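Local atomic coordinates of glutamate racemase (Bacillus anthracis, PDB entry 2DWU), a protein that belongs to the Asp/Glu/hydantoin racemase family of alpha/beta proteins and is built around two parallel beta-sheets. Residues V99-I108 with M129-L137; T177-C188 with E201-S211. All coordinates share one frame; numbering follows the deposited sequence. Where two conformers were deposited one is given.

Contact 1. Residues V99-I108 with M129-L137; sequences VIHPGARAAI and MYEKALHEL. With GOL (glycerol), chain J.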
loop_
_atom_site.group_PDB
_atom_site.type_symbol
_atom_site.label_atom_id
_atom_site.label_comp_id
_atom_site.label_asym_id
_atom_site.label_seq_id
_atom_site.Cartn_x
_atom_site.Cartn_y
_atom_site.Cartn_z
ATOM N N VAL B 99 -12.599 -1.116 -4.076
ATOM C CA VAL B 99 -12.194 -0.524 -2.797
ATOM C C VAL B 99 -12.084 -1.513 -1.641
ATOM O O VAL B 99 -11.572 -1.158 -0.574
ATOM C CB VAL B 99 -13.155 0.622 -2.360
ATOM C CG1 VAL B 99 -12.877 1.865 -3.191
ATOM C CG2 VAL B 99 -14.627 0.229 -2.535
ATOM N N ILE B 100 -12.531 -2.742 -1.861
ATOM C CA ILE B 100 -12.510 -3.757 -0.793
ATOM C C ILE B 100 -11.140 -4.403 -0.564
ATOM O O ILE B 100 -10.634 -4.363 0.560
ATOM C CB ILE B 100 -13.588 -4.837 -1.072
ATOM C CG1 ILE B 100 -14.971 -4.177 -1.004
ATOM C CG2 ILE B 100 -13.462 -6.037 -0.076
ATOM C CD1 ILE B 100 -16.125 -5.114 -1.277
ATOM N N HIS B 101 -10.526 -4.945 -1.614
ATOM C CA HIS B 101 -9.239 -5.602 -1.461
ATOM C C HIS B 101 -8.126 -4.697 -0.942
ATOM O O HIS B 101 -7.308 -5.131 -0.122
ATOM C CB HIS B 101 -8.849 -6.301 -2.769
ATOM C CG HIS B 101 -9.726 -7.474 -3.089
ATOM N ND1 HIS B 101 -10.991 -7.334 -3.616
ATOM C CD2 HIS B 101 -9.538 -8.804 -2.905
ATOM C CE1 HIS B 101 -11.549 -8.530 -3.745
ATOM N NE2 HIS B 101 -10.686 -9.440 -3.322
ATOM N N PRO B 102 -8.066 -3.433 -1.391
ATOM C CA PRO B 102 -7.004 -2.567 -0.871
ATOM C C PRO B 102 -7.153 -2.373 0.635
ATOM O O PRO B 102 -6.149 -2.321 1.355
ATOM C CB PRO B 102 -7.206 -1.242 -1.640
ATOM C CG PRO B 102 -7.726 -1.715 -2.947
ATOM C CD PRO B 102 -8.754 -2.807 -2.532
ATOM N N GLY B 103 -8.398 -2.290 1.115
ATOM C CA GLY B 103 -8.650 -2.122 2.546
ATOM C C GLY B 103 -8.239 -3.374 3.331
ATOM O O GLY B 103 -7.637 -3.272 4.400
ATOM N N ALA B 104 -8.583 -4.547 2.796
ATOM C CA ALA B 104 -8.200 -5.814 3.437
ATOM C C ALA B 104 -6.675 -5.925 3.510
ATOM O O ALA B 104 -6.114 -6.295 4.549
ATOM C CB ALA B 104 -8.763 -7.005 2.663
ATOM N N ARG B 105 -6.008 -5.590 2.406
ATOM C CA ARG B 105 -4.551 -5.681 2.360
ATOM C C ARG B 105 -3.902 -4.773 3.420
ATOM O O ARG B 105 -2.942 -5.160 4.110
ATOM C CB ARG B 105 -4.070 -5.294 0.950
ATOM C CG ARG B 105 -2.729 -5.922 0.589
ATOM C CD ARG B 105 -2.279 -5.430 -0.804
ATOM N NE ARG B 105 -3.348 -5.524 -1.810
ATOM C CZ ARG B 105 -3.869 -6.650 -2.311
ATOM N NH1 ARG B 105 -3.426 -7.854 -1.926
ATOM N NH2 ARG B 105 -4.869 -6.572 -3.205
ATOM N N ALA B 106 -4.410 -3.548 3.546
ATOM C CA ALA B 106 -3.871 -2.627 4.509
ATOM C C ALA B 106 -4.142 -3.115 5.948
ATOM O O ALA B 106 -3.330 -2.895 6.859
ATOM C CB ALA B 106 -4.491 -1.214 4.281
ATOM N N ALA B 107 -5.288 -3.759 6.144
ATOM C CA ALA B 107 -5.628 -4.276 7.473
ATOM C C ALA B 107 -4.599 -5.332 7.895
ATOM O O ALA B 107 -4.172 -5.367 9.057
ATOM C CB ALA B 107 -7.047 -4.881 7.443
ATOM N N ILE B 108 -4.201 -6.186 6.959
ATOM C CA ILE B 108 -3.199 -7.221 7.251
ATOM C C ILE B 108 -1.867 -6.550 7.602
ATOM O O ILE B 108 -1.130 -7.006 8.482
ATOM C CB ILE B 108 -3.043 -8.177 6.029
ATOM C CG1 ILE B 108 -4.292 -9.074 5.961
ATOM C CG2 ILE B 108 -1.795 -9.055 6.148
ATOM C CD1 ILE B 108 -4.339 -9.990 4.758
ATOM N N MET B 129 -17.539 -10.383 1.307
ATOM C CA MET B 129 -16.318 -10.215 0.521
ATOM C C MET B 129 -15.103 -9.834 1.360
ATOM O O MET B 129 -13.978 -10.221 1.030
ATOM C CB MET B 129 -16.511 -9.184 -0.605
ATOM C CG MET B 129 -15.260 -9.023 -1.467
ATOM S SD MET B 129 -15.485 -8.047 -2.965
ATOM C CE MET B 129 -16.584 -9.115 -3.783
ATOM N N TYR B 130 -15.307 -9.070 2.433
ATOM C CA TYR B 130 -14.175 -8.700 3.270
ATOM C C TYR B 130 -13.557 -9.912 3.929
ATOM O O TYR B 130 -12.344 -10.073 3.875
ATOM C CB TYR B 130 -14.566 -7.660 4.316
ATOM C CG TYR B 130 -14.432 -6.251 3.781
ATOM C CD1 TYR B 130 -13.180 -5.664 3.652
ATOM C CD2 TYR B 130 -15.560 -5.524 3.388
ATOM C CE1 TYR B 130 -13.046 -4.348 3.134
ATOM C CE2 TYR B 130 -15.438 -4.240 2.881
ATOM C CZ TYR B 130 -14.201 -3.660 2.755
ATOM O OH TYR B 130 -14.131 -2.383 2.233
ATOM N N GLU B 131 -14.374 -10.782 4.534
ATOM C CA GLU B 131 -13.821 -11.979 5.159
ATOM C C GLU B 131 -13.151 -12.850 4.100
ATOM O O GLU B 131 -12.046 -13.372 4.336
ATOM C CB GLU B 131 -14.916 -12.786 5.870
ATOM C CG GLU B 131 -14.316 -13.951 6.654
ATOM C CD GLU B 131 -15.316 -14.677 7.530
ATOM O OE1 GLU B 131 -14.929 -15.067 8.652
ATOM O OE2 GLU B 131 -16.469 -14.868 7.110
ATOM N N LYS B 132 -13.785 -12.999 2.940
ATOM C CA LYS B 132 -13.194 -13.820 1.894
ATOM C C LYS B 132 -11.872 -13.243 1.397
ATOM O O LYS B 132 -10.918 -13.983 1.194
ATOM C CB LYS B 132 -14.163 -14.000 0.735
ATOM C CG LYS B 132 -15.373 -14.830 1.159
ATOM C CD LYS B 132 -16.198 -15.262 -0.004
ATOM C CE LYS B 132 -16.891 -14.118 -0.677
ATOM N NZ LYS B 132 -17.598 -14.620 -1.913
ATOM N N ALA B 133 -11.802 -11.923 1.223
ATOM C CA ALA B 133 -10.554 -11.323 0.764
ATOM C C ALA B 133 -9.450 -11.466 1.797
ATOM O O ALA B 133 -8.288 -11.739 1.453
ATOM C CB ALA B 133 -10.768 -9.837 0.437
ATOM N N LEU B 134 -9.802 -11.235 3.055
ATOM C CA LEU B 134 -8.830 -11.345 4.116
ATOM C C LEU B 134 -8.296 -12.767 4.226
ATOM O O LEU B 134 -7.080 -12.960 4.328
ATOM C CB LEU B 134 -9.439 -10.900 5.446
ATOM C CG LEU B 134 -9.557 -9.362 5.567
ATOM C CD1 LEU B 134 -10.542 -8.969 6.684
ATOM C CD2 LEU B 134 -8.154 -8.812 5.836
ATOM N N HIS B 135 -9.191 -13.746 4.177
ATOM C CA HIS B 135 -8.756 -15.139 4.309
ATOM C C HIS B 135 -7.978 -15.661 3.136
ATOM O O HIS B 135 -7.178 -16.583 3.292
ATOM C CB HIS B 135 -9.960 -16.033 4.621
ATOM C CG HIS B 135 -10.398 -15.925 6.042
ATOM N ND1 HIS B 135 -11.661 -16.279 6.461
ATOM C CD2 HIS B 135 -9.748 -15.475 7.139
ATOM C CE1 HIS B 135 -11.771 -16.046 7.759
ATOM N NE2 HIS B 135 -10.626 -15.560 8.195
ATOM N N GLU B 136 -8.176 -15.044 1.979
ATOM C CA GLU B 136 -7.410 -15.442 0.802
ATOM C C GLU B 136 -5.943 -15.126 1.061
ATOM O O GLU B 136 -5.066 -15.859 0.623
ATOM C CB GLU B 136 -7.887 -14.684 -0.427
ATOM C CG GLU B 136 -7.252 -15.174 -1.721
ATOM C CD GLU B 136 -7.871 -14.543 -2.962
ATOM O OE1 GLU B 136 -7.530 -14.981 -4.085
ATOM O OE2 GLU B 136 -8.693 -13.614 -2.826
ATOM N N LEU B 137 -5.665 -14.027 1.763
ATOM C CA LEU B 137 -4.281 -13.676 2.045
ATOM C C LEU B 137 -3.763 -14.367 3.311
ATOM O O LEU B 137 -2.585 -14.697 3.403
ATOM C CB LEU B 137 -4.150 -12.153 2.194
ATOM C CG LEU B 137 -4.409 -11.394 0.877
ATOM C CD1 LEU B 137 -4.625 -9.924 1.197
ATOM C CD2 LEU B 137 -3.238 -11.561 -0.071
HETATM C C1 GOL J . -11.756 -13.342 -3.057
HETATM O O1 GOL J . -10.993 -12.213 -2.634
HETATM C C2 GOL J . -13.221 -12.951 -3.221
HETATM O O2 GOL J . -13.331 -11.888 -4.177
HETATM C C3 GOL J . -14.019 -14.177 -3.684
HETATM O O3 GOL J . -15.403 -13.837 -3.851
HETATM O O HOH W 1 -11.785 -1.305 2.094
#
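A helix-helix interface joins Ile-100 to Tyr-130 at one end and Ile-108 to Leu-137 at the other. The axes of helices 100-108 and 129-137 cross at -51° and approach to 9.1 Å, a separation consistent with small residues at the centre, where Ala-104 CB lies 4.1 Å from Ala-133 CB. Ile-100 divides its branches. CG2, anti to the backbone N, sits over the centre of the Tyr-130 ring, 3.6 Å from the centroid and 10° off the normal, a CH-pi contact; the Ile-100 and Met-129 side chains cross at about a right angle, with CD1 toward SD in the conformer given. Water 1 lies in the plane of the Tyr-130 ring at its edge, bonds to OH and donates to Val-99 O (2.7 Å). Further along, Leu-134 CD2 reaches Ala-104 CB at 3.7 Å, and Ile-108 CD1 presses tightly on Leu-137 CB at 3.4 Å. Beside these apolar contacts, His-101 NE2 donates in its ring plane to glycerol O1 (2.9 Å), which in turn donates to Glu-136 OE2. Arg-105 crosses Leu-137 at about a right angle; its NH1 hydrogen-bonds Gln-224 of the second subunit, its NH2 salt-bridges Glu-218 of the same chain. Helix 78-91 packs against Ile-100 and His-101; strands 115-120 and 183-187 lie against Ala-107 and Tyr-130.

Contact 2. Residues T177-C188 with E201-S211; sequences TKEDIDTLILGC and ELGEDVTIISS. With DGL (D-glutamic acid), chain H.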
loop_
_atom_site.group_PDB
_atom_site.type_symbol
_atom_site.label_atom_id
_atom_site.label_comp_id
_atom_site.label_asym_id
_atom_site.label_seq_id
_atom_site.Cartn_x
_atom_site.Cartn_y
_atom_site.Cartn_z
ATOM N N THR B 177 -17.597 -2.957 19.908
ATOM C CA THR B 177 -16.931 -2.590 21.158
ATOM C C THR B 177 -16.838 -3.834 22.035
ATOM O O THR B 177 -16.020 -3.886 22.954
ATOM C CB THR B 177 -17.690 -1.512 21.963
ATOM O OG1 THR B 177 -18.959 -2.029 22.377
ATOM C CG2 THR B 177 -17.872 -0.228 21.124
ATOM N N LYS B 178 -17.660 -4.836 21.727
ATOM C CA LYS B 178 -17.681 -6.077 22.509
ATOM C C LYS B 178 -16.688 -7.086 21.980
ATOM O O LYS B 178 -16.425 -8.109 22.621
ATOM C CB LYS B 178 -19.062 -6.732 22.448
ATOM C CG LYS B 178 -20.167 -5.906 23.081
ATOM C CD LYS B 178 -21.489 -6.599 22.891
ATOM C CE LYS B 178 -22.611 -5.759 23.487
ATOM N NZ LYS B 178 -23.939 -6.353 23.176
ATOM N N GLU B 179 -16.153 -6.814 20.794
ATOM C CA GLU B 179 -15.226 -7.749 20.174
ATOM C C GLU B 179 -13.778 -7.325 20.335
ATOM O O GLU B 179 -13.459 -6.153 20.499
ATOM C CB GLU B 179 -15.558 -7.872 18.688
ATOM C CG GLU B 179 -17.000 -8.307 18.413
ATOM C CD GLU B 179 -17.287 -9.747 18.795
ATOM O OE1 GLU B 179 -18.472 -10.155 18.716
ATOM O OE2 GLU B 179 -16.336 -10.476 19.171
ATOM N N ASP B 180 -12.897 -8.316 20.295
ATOM C CA ASP B 180 -11.484 -8.077 20.401
ATOM C C ASP B 180 -10.931 -7.846 18.986
ATOM O O ASP B 180 -10.794 -8.790 18.196
ATOM C CB ASP B 180 -10.835 -9.310 21.040
ATOM C CG ASP B 180 -9.339 -9.179 21.222
ATOM O OD1 ASP B 180 -8.757 -8.099 20.959
ATOM O OD2 ASP B 180 -8.726 -10.188 21.658
ATOM N N ILE B 181 -10.707 -6.578 18.646
ATOM C CA ILE B 181 -10.098 -6.232 17.350
ATOM C C ILE B 181 -9.046 -5.160 17.586
ATOM O O ILE B 181 -9.101 -4.448 18.588
ATOM C CB ILE B 181 -11.132 -5.643 16.337
ATOM C CG1 ILE B 181 -11.763 -4.355 16.893
ATOM C CG2 ILE B 181 -12.176 -6.666 15.997
ATOM C CD1 ILE B 181 -12.572 -3.615 15.805
ATOM N N ASP B 182 -8.064 -5.045 16.696
ATOM C CA ASP B 182 -7.097 -3.968 16.834
ATOM C C ASP B 182 -7.036 -3.153 15.539
ATOM O O ASP B 182 -6.236 -2.236 15.420
ATOM C CB ASP B 182 -5.690 -4.490 17.222
ATOM C CG ASP B 182 -5.009 -5.308 16.123
ATOM O OD1 ASP B 182 -5.593 -5.529 15.039
ATOM O OD2 ASP B 182 -3.853 -5.734 16.379
ATOM N N THR B 183 -7.913 -3.489 14.596
ATOM C CA THR B 183 -7.960 -2.829 13.289
ATOM C C THR B 183 -9.423 -2.758 12.832
ATOM O O THR B 183 -10.173 -3.697 13.055
ATOM C CB THR B 183 -7.138 -3.685 12.277
ATOM O OG1 THR B 183 -5.787 -3.809 12.754
ATOM C CG2 THR B 183 -7.141 -3.043 10.874
ATOM N N LEU B 184 -9.838 -1.649 12.211
ATOM C CA LEU B 184 -11.212 -1.513 11.726
ATOM C C LEU B 184 -11.167 -0.939 10.316
ATOM O O LEU B 184 -10.595 0.130 10.100
ATOM C CB LEU B 184 -12.031 -0.551 12.608
ATOM C CG LEU B 184 -13.413 -0.263 11.988
ATOM C CD1 LEU B 184 -14.305 -1.456 12.204
ATOM C CD2 LEU B 184 -14.024 1.006 12.592
ATOM N N ILE B 185 -11.757 -1.654 9.369
ATOM C CA ILE B 185 -11.822 -1.172 7.997
ATOM C C ILE B 185 -13.113 -0.381 7.794
ATOM O O ILE B 185 -14.215 -0.879 8.089
ATOM C CB ILE B 185 -11.804 -2.343 7.003
ATOM C CG1 ILE B 185 -10.495 -3.136 7.149
ATOM C CG2 ILE B 185 -11.983 -1.794 5.545
ATOM C CD1 ILE B 185 -10.497 -4.468 6.369
ATOM N N LEU B 186 -12.991 0.866 7.334
ATOM C CA LEU B 186 -14.178 1.667 7.022
ATOM C C LEU B 186 -14.632 1.224 5.623
ATOM O O LEU B 186 -14.227 1.809 4.601
ATOM C CB LEU B 186 -13.814 3.153 7.012
ATOM C CG LEU B 186 -13.231 3.711 8.295
ATOM C CD1 LEU B 186 -13.037 5.245 8.158
ATOM C CD2 LEU B 186 -14.178 3.411 9.472
ATOM N N GLY B 187 -15.474 0.189 5.597
ATOM C CA GLY B 187 -15.949 -0.405 4.360
ATOM C C GLY B 187 -17.121 0.263 3.662
ATOM O O GLY B 187 -18.000 -0.417 3.139
ATOM N N CYS B 188 -17.080 1.585 3.622
ATOM C CA CYS B 188 -18.132 2.375 2.991
ATOM C C CYS B 188 -17.513 3.732 2.636
ATOM O O CYS B 188 -16.723 4.281 3.405
ATOM C CB CYS B 188 -19.288 2.578 3.969
ATOM S SG CYS B 188 -20.636 3.629 3.323
ATOM N N GLU B 201 -15.193 6.344 19.847
ATOM C CA GLU B 201 -15.983 5.216 20.301
ATOM C C GLU B 201 -15.176 3.926 20.503
ATOM O O GLU B 201 -15.418 3.186 21.452
ATOM C CB GLU B 201 -17.132 4.971 19.310
ATOM C CG GLU B 201 -18.176 3.969 19.790
ATOM C CD GLU B 201 -19.008 4.486 20.976
ATOM O OE1 GLU B 201 -19.439 3.655 21.797
ATOM O OE2 GLU B 201 -19.241 5.714 21.075
ATOM N N LEU B 202 -14.209 3.660 19.628
ATOM C CA LEU B 202 -13.431 2.430 19.751
ATOM C C LEU B 202 -12.160 2.529 20.570
ATOM O O LEU B 202 -11.671 1.511 21.078
ATOM C CB LEU B 202 -13.102 1.877 18.365
ATOM C CG LEU B 202 -14.345 1.487 17.552
ATOM C CD1 LEU B 202 -13.918 0.887 16.216
ATOM C CD2 LEU B 202 -15.189 0.486 18.328
ATOM N N GLY B 203 -11.610 3.730 20.691
ATOM C CA GLY B 203 -10.395 3.888 21.470
ATOM C C GLY B 203 -9.113 3.913 20.664
ATOM O O GLY B 203 -9.094 3.581 19.477
ATOM N N GLU B 204 -8.038 4.306 21.342
ATOM C CA GLU B 204 -6.700 4.424 20.778
ATOM C C GLU B 204 -6.094 3.118 20.288
ATOM O O GLU B 204 -5.211 3.129 19.443
ATOM C CB GLU B 204 -5.755 5.008 21.832
ATOM C CG GLU B 204 -6.180 6.351 22.376
ATOM C CD GLU B 204 -5.769 7.498 21.476
ATOM O OE1 GLU B 204 -6.086 7.450 20.266
ATOM O OE2 GLU B 204 -5.130 8.450 21.983
ATOM N N ASP B 205 -6.546 1.998 20.826
ATOM C CA ASP B 205 -5.973 0.715 20.450
ATOM C C ASP B 205 -6.485 0.097 19.155
ATOM O O ASP B 205 -6.095 -1.016 18.808
ATOM C CB ASP B 205 -6.146 -0.280 21.596
ATOM C CG ASP B 205 -5.435 0.169 22.865
ATOM O OD1 ASP B 205 -4.240 0.544 22.777
ATOM O OD2 ASP B 205 -6.067 0.149 23.948
ATOM N N VAL B 206 -7.364 0.804 18.450
ATOM C CA VAL B 206 -7.889 0.277 17.198
ATOM C C VAL B 206 -7.464 1.189 16.043
ATOM O O VAL B 206 -7.818 2.379 16.005
ATOM C CB VAL B 206 -9.431 0.195 17.226
ATOM C CG1 VAL B 206 -9.934 -0.445 15.909
ATOM C CG2 VAL B 206 -9.893 -0.654 18.424
ATOM N N THR B 207 -6.714 0.638 15.099
ATOM C CA THR B 207 -6.268 1.426 13.952
ATOM C C THR B 207 -7.354 1.445 12.879
ATOM O O THR B 207 -7.818 0.396 12.429
ATOM C CB THR B 207 -4.998 0.845 13.375
ATOM O OG1 THR B 207 -3.961 0.919 14.369
ATOM C CG2 THR B 207 -4.566 1.622 12.137
ATOM N N ILE B 208 -7.694 2.657 12.456
ATOM C CA ILE B 208 -8.711 2.897 11.444
ATOM C C ILE B 208 -8.101 2.853 10.039
ATOM O O ILE B 208 -7.031 3.428 9.784
ATOM C CB ILE B 208 -9.373 4.281 11.681
ATOM C CG1 ILE B 208 -9.957 4.350 13.100
ATOM C CG2 ILE B 208 -10.451 4.534 10.628
ATOM C CD1 ILE B 208 -10.952 3.239 13.435
ATOM N N ILE B 209 -8.785 2.157 9.136
ATOM C CA ILE B 209 -8.341 2.037 7.752
ATOM C C ILE B 209 -9.385 2.633 6.824
ATOM O O ILE B 209 -10.563 2.270 6.858
ATOM C CB ILE B 209 -8.092 0.572 7.379
ATOM C CG1 ILE B 209 -6.932 0.039 8.223
ATOM C CG2 ILE B 209 -7.789 0.441 5.881
ATOM C CD1 ILE B 209 -6.472 -1.299 7.807
ATOM N N SER B 210 -8.936 3.569 5.998
ATOM C CA SER B 210 -9.822 4.250 5.056
ATOM C C SER B 210 -9.784 3.530 3.728
ATOM O O SER B 210 -8.693 3.330 3.190
ATOM C CB SER B 210 -9.325 5.678 4.802
ATOM O OG SER B 210 -9.921 6.199 3.604
ATOM N N SER B 211 -10.944 3.192 3.173
ATOM C CA SER B 211 -10.962 2.520 1.865
ATOM C C SER B 211 -10.343 3.459 0.829
ATOM O O SER B 211 -9.630 3.023 -0.065
ATOM C CB SER B 211 -12.387 2.193 1.390
ATOM O OG SER B 211 -12.999 1.228 2.228
HETATM N N DGL H . -21.225 4.274 -1.696
HETATM C CA DGL H . -21.882 3.255 -0.818
HETATM C C DGL H . -20.862 2.319 -0.269
HETATM O O DGL H . -21.166 1.237 0.217
HETATM C CB DGL H . -22.627 3.957 0.340
HETATM C CG DGL H . -23.953 4.514 -0.229
HETATM C CD DGL H . -24.900 3.521 -0.765
HETATM O OE1 DGL H . -25.537 2.734 -0.063
HETATM O OE2 DGL H . -25.027 3.500 -2.072
HETATM O OXT DGL H . -19.615 2.696 -0.336
HETATM O O HOH W 2 -7.246 -3.719 20.596
HETATM O O HOH W 3 -3.850 -0.916 16.504
HETATM O O HOH W 4 -13.559 4.410 3.527
#
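Strands 183-187 and 207-210 pair in parallel as the two strands of a beta-alpha-beta unit whose helix is 195-202; their short axes lie 4.8 Å apart at 24°. Four backbone hydrogen bonds fix the register, Thr-183 beside Thr-207 and Ile-185 beside Ile-209. Thr-207 N donates to Asp-182 O with an N-H...O angle of 171°, yet meets it from above the carbonyl plane. Leu-184 then bonds both ways, its N to Thr-207 O and its O to Ile-209 N, the latter met nearly head-on (C=O...N 164°). Leu-186 N completes the ladder on Ile-209 O at 2.8 Å.

Apolar contacts divide between the two faces. On the face of Leu-184, Leu-186 and Ile-208, Leu-184 and Ile-208 point the same way side by side, and Leu-184 CD2 meets Leu-202 CD1 at 3.6 Å, bringing the helix end onto the sheet. With CG2 anti to its backbone N, Ile-208 in the conformer given turns that methyl to Leu-186 CD1, 3.6 Å away. On the other face Thr-183 CG2 touches Ile-209 CD1, again in the conformer given, and helix 100-110 packs there.

Polar side chains and waters hold the ends. Thr-183 OG1 donates to Asp-182 OD1 from above the carboxylate plane; Thr-111 also bonds that oxygen, and the backbone N atoms of Lys-112 and Lys-113 bond OD2. Water 3 lies within bonding distance of Asp-182 O and Thr-207 OG1. Near the ligand pocket, Cys-188 SG lies 3.6 Å from CB of D-glutamic acid. Just before it, Leu-186 O accepts from both water 4 and Ser-211 OG, the hydroxyl at 2.7 Å.

From the N terminus, contact 1 comes first: helix 100-110 leaves the end of strand 96-98, the chain runs through strand 115-120 and helix 122-127, and helix 129-137 closes the loop across 20 residues. After strand 142-147 and two further helices, contact 2 opens at 177-188 and closes at 201-211, with 12 residues between. The loops therefore follow in series, neither nesting nor crossing. The centres of contact 1 and contact 2 are about 14 Å apart. In space the two meet: Ile-185 CD1 packs on Ala-107 CB, and Tyr-130 OH approaches Gly-187 CA at 3.4 Å. Contact 1 thus lies against one face of the four-stranded sheet, whose outer strand pair contact 2 joins.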